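PDB 3EZO: malonyl CoA-acyl carrier protein transacylase from Burkholderia pseudomallei 1710b, which probably transfers the malonyl group from malonyl-CoA to holo acyl carrier protein, releasing free CoA. Local coordinates for residues Arg81-Ala86 with Asp310-Leu315. Numbering follows the deposited sequence.
Sequences RAWQQA and DEALKL
Trp83 reaches out from the end of helix 65-85 and lays its indole against the last turn of helix 306-314, where Ala312 and Leu313 receive it. This is helix-to-helix packing beside edge strand 299-303 of the parallel sheet in this acyltransferase-family protein, well away from the predicted catalytic Ser98 and His207. The benzo half of the indole does the touching. Over one face sits the Leu313 methyl CD2, 4.0 Å from the centroid of the six-membered ring and 22° off its normal, a CH-pi contact displaced toward the rim. The nearest ring carbon, Trp83 CZ3, is 3.7 Å from Leu313 CD2. The same CZ3 meets the Ala312 methyl CB obliquely at 3.6 Å and lies 3.4 Å from the backbone N of Leu313, so the ring is set against the helix backbone as well as its side chains.

The first torsions are consistent with this fit. With CG of Trp83 anti to its own N (chi1 170°), the indole extends across to the other helix, while Leu313 has its CG anti to the carbonyl carbon (chi1 -73°), and the two side chains overlap side by side, each reaching toward the other's helix. Farther along, the second Leu313 methyl, CD1, comes within 4.2 Å of Ala86 CB, a looser contact just beyond the end of helix 65-85.

Behind this first shell, strand 299-303 packs against Trp83 and Ala312: Val303 touches both, and Ala301 also touches Ala312. Phe13 of strand 11-15, two places in from 299-303 in the sheet, meets the indole edge-to-face. At the five-membered ring, NE1 of the buried Trp83 is hydrogen-bonded to the backbone O of Ala89.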
loop_
_atom_site.group_PDB
_atom_site.type_symbol
_atom_site.label_atom_id
_atom_site.label_comp_id
_atom_site.label_asym_id
_atom_site.label_seq_id
_atom_site.Cartn_x
_atom_site.Cartn_y
_atom_site.Cartn_z
ATOM N N ARG A 81 -3.011 -9.120 -13.929
ATOM C CA ARG A 81 -3.475 -9.453 -15.260
ATOM C C ARG A 81 -2.633 -10.620 -15.870
ATOM O O ARG A 81 -3.185 -11.477 -16.538
ATOM C CB ARG A 81 -3.501 -8.200 -16.172
ATOM C CG ARG A 81 -4.722 -7.293 -16.008
ATOM C CD ARG A 81 -4.659 -6.095 -16.905
ATOM N NE ARG A 81 -5.897 -5.311 -17.007
ATOM C CZ ARG A 81 -5.963 -4.107 -17.574
ATOM N NH1 ARG A 81 -4.868 -3.528 -18.036
ATOM N NH2 ARG A 81 -7.095 -3.432 -17.657
ATOM N N ALA A 82 -1.326 -10.671 -15.619
ATOM C CA ALA A 82 -0.464 -11.810 -16.072
ATOM C C ALA A 82 -0.870 -13.119 -15.407
ATOM O O ALA A 82 -0.838 -14.211 -16.017
ATOM C CB ALA A 82 0.981 -11.528 -15.764
ATOM N N TRP A 83 -1.198 -13.033 -14.122
ATOM C CA TRP A 83 -1.690 -14.194 -13.391
ATOM C C TRP A 83 -2.933 -14.757 -14.102
ATOM O O TRP A 83 -3.012 -15.942 -14.359
ATOM C CB TRP A 83 -1.962 -13.824 -11.932
ATOM C CG TRP A 83 -2.689 -14.849 -11.122
ATOM C CD1 TRP A 83 -4.010 -14.898 -10.901
ATOM C CD2 TRP A 83 -2.119 -15.944 -10.403
ATOM N NE1 TRP A 83 -4.322 -15.944 -10.070
ATOM C CE2 TRP A 83 -3.170 -16.611 -9.758
ATOM C CE3 TRP A 83 -0.823 -16.434 -10.257
ATOM C CZ2 TRP A 83 -2.972 -17.728 -8.971
ATOM C CZ3 TRP A 83 -0.618 -17.539 -9.482
ATOM C CH2 TRP A 83 -1.697 -18.186 -8.837
ATOM N N GLN A 84 -3.874 -13.894 -14.458
ATOM C CA GLN A 84 -5.096 -14.307 -15.166
ATOM C C GLN A 84 -4.829 -14.899 -16.556
ATOM O O GLN A 84 -5.436 -15.938 -16.878
ATOM C CB GLN A 84 -6.076 -13.141 -15.332
ATOM C CG GLN A 84 -6.709 -12.639 -14.036
ATOM C CD GLN A 84 -7.508 -11.367 -14.266
ATOM O OE1 GLN A 84 -6.948 -10.352 -14.658
ATOM N NE2 GLN A 84 -8.824 -11.414 -14.021
ATOM N N GLN A 85 -4.003 -14.188 -17.358
ATOM C CA GLN A 85 -3.576 -14.597 -18.706
ATOM C C GLN A 85 -2.967 -15.995 -18.663
ATOM O O GLN A 85 -3.148 -16.764 -19.604
ATOM C CB GLN A 85 -2.613 -13.564 -19.408
ATOM C CG GLN A 85 -2.324 -13.820 -20.992
ATOM C CD GLN A 85 -1.018 -13.141 -21.605
ATOM O OE1 GLN A 85 -0.706 -12.002 -21.343
ATOM N NE2 GLN A 85 -0.314 -13.875 -22.477
ATOM N N ALA A 86 -2.276 -16.313 -17.569
ATOM C CA ALA A 86 -1.684 -17.611 -17.326
ATOM C C ALA A 86 -2.681 -18.639 -16.828
ATOM O O ALA A 86 -2.307 -19.791 -16.595
ATOM C CB ALA A 86 -0.506 -17.498 -16.301
ATOM N N ASP A 310 4.796 -18.839 -12.113
ATOM C CA ASP A 310 4.669 -20.320 -12.172
ATOM C C ASP A 310 4.771 -21.016 -10.833
ATOM O O ASP A 310 4.004 -21.922 -10.554
ATOM C CB ASP A 310 5.671 -20.925 -13.156
ATOM C CG ASP A 310 5.286 -20.666 -14.568
ATOM O OD1 ASP A 310 4.100 -20.328 -14.782
ATOM O OD2 ASP A 310 6.165 -20.733 -15.463
ATOM N N GLU A 311 5.707 -20.603 -9.992
ATOM C CA GLU A 311 5.744 -21.150 -8.641
ATOM C C GLU A 311 4.489 -20.820 -7.834
ATOM O O GLU A 311 4.074 -21.590 -6.978
ATOM C CB GLU A 311 7.001 -20.665 -7.894
ATOM C CG GLU A 311 8.270 -21.396 -8.300
ATOM C CD GLU A 311 8.173 -22.933 -8.085
ATOM O OE1 GLU A 311 7.996 -23.392 -6.922
ATOM O OE2 GLU A 311 8.253 -23.683 -9.088
ATOM N N ALA A 312 3.907 -19.654 -8.067
ATOM C CA ALA A 312 2.684 -19.268 -7.369
ATOM C C ALA A 312 1.508 -20.103 -7.886
ATOM O O ALA A 312 0.689 -20.580 -7.103
ATOM C CB ALA A 312 2.429 -17.783 -7.528
ATOM N N LEU A 313 1.429 -20.297 -9.199
ATOM C CA LEU A 313 0.462 -21.250 -9.772
ATOM C C LEU A 313 0.444 -22.594 -9.030
ATOM O O LEU A 313 -0.636 -23.162 -8.802
ATOM C CB LEU A 313 0.696 -21.470 -11.284
ATOM C CG LEU A 313 0.294 -20.337 -12.231
ATOM C CD1 LEU A 313 0.753 -20.587 -13.710
ATOM C CD2 LEU A 313 -1.204 -20.079 -12.166
ATOM N N LYS A 314 1.617 -23.089 -8.619
ATOM C CA LYS A 314 1.704 -24.382 -7.867
ATOM C C LYS A 314 1.012 -24.268 -6.497
ATOM O O LYS A 314 0.095 -25.036 -6.166
ATOM C CB LYS A 314 3.184 -24.761 -7.657
ATOM C CG LYS A 314 3.603 -26.145 -8.051
ATOM C CD LYS A 314 5.043 -26.431 -7.573
ATOM C CE LYS A 314 5.293 -27.949 -7.448
ATOM N NZ LYS A 314 6.724 -28.270 -7.116
ATOM N N LEU A 315 1.430 -23.278 -5.712
ATOM C CA LEU A 315 0.960 -23.130 -4.332
ATOM C C LEU A 315 -0.549 -22.946 -4.274
ATOM O O LEU A 315 -1.140 -22.397 -5.197
ATOM C CB LEU A 315 1.673 -21.964 -3.633
#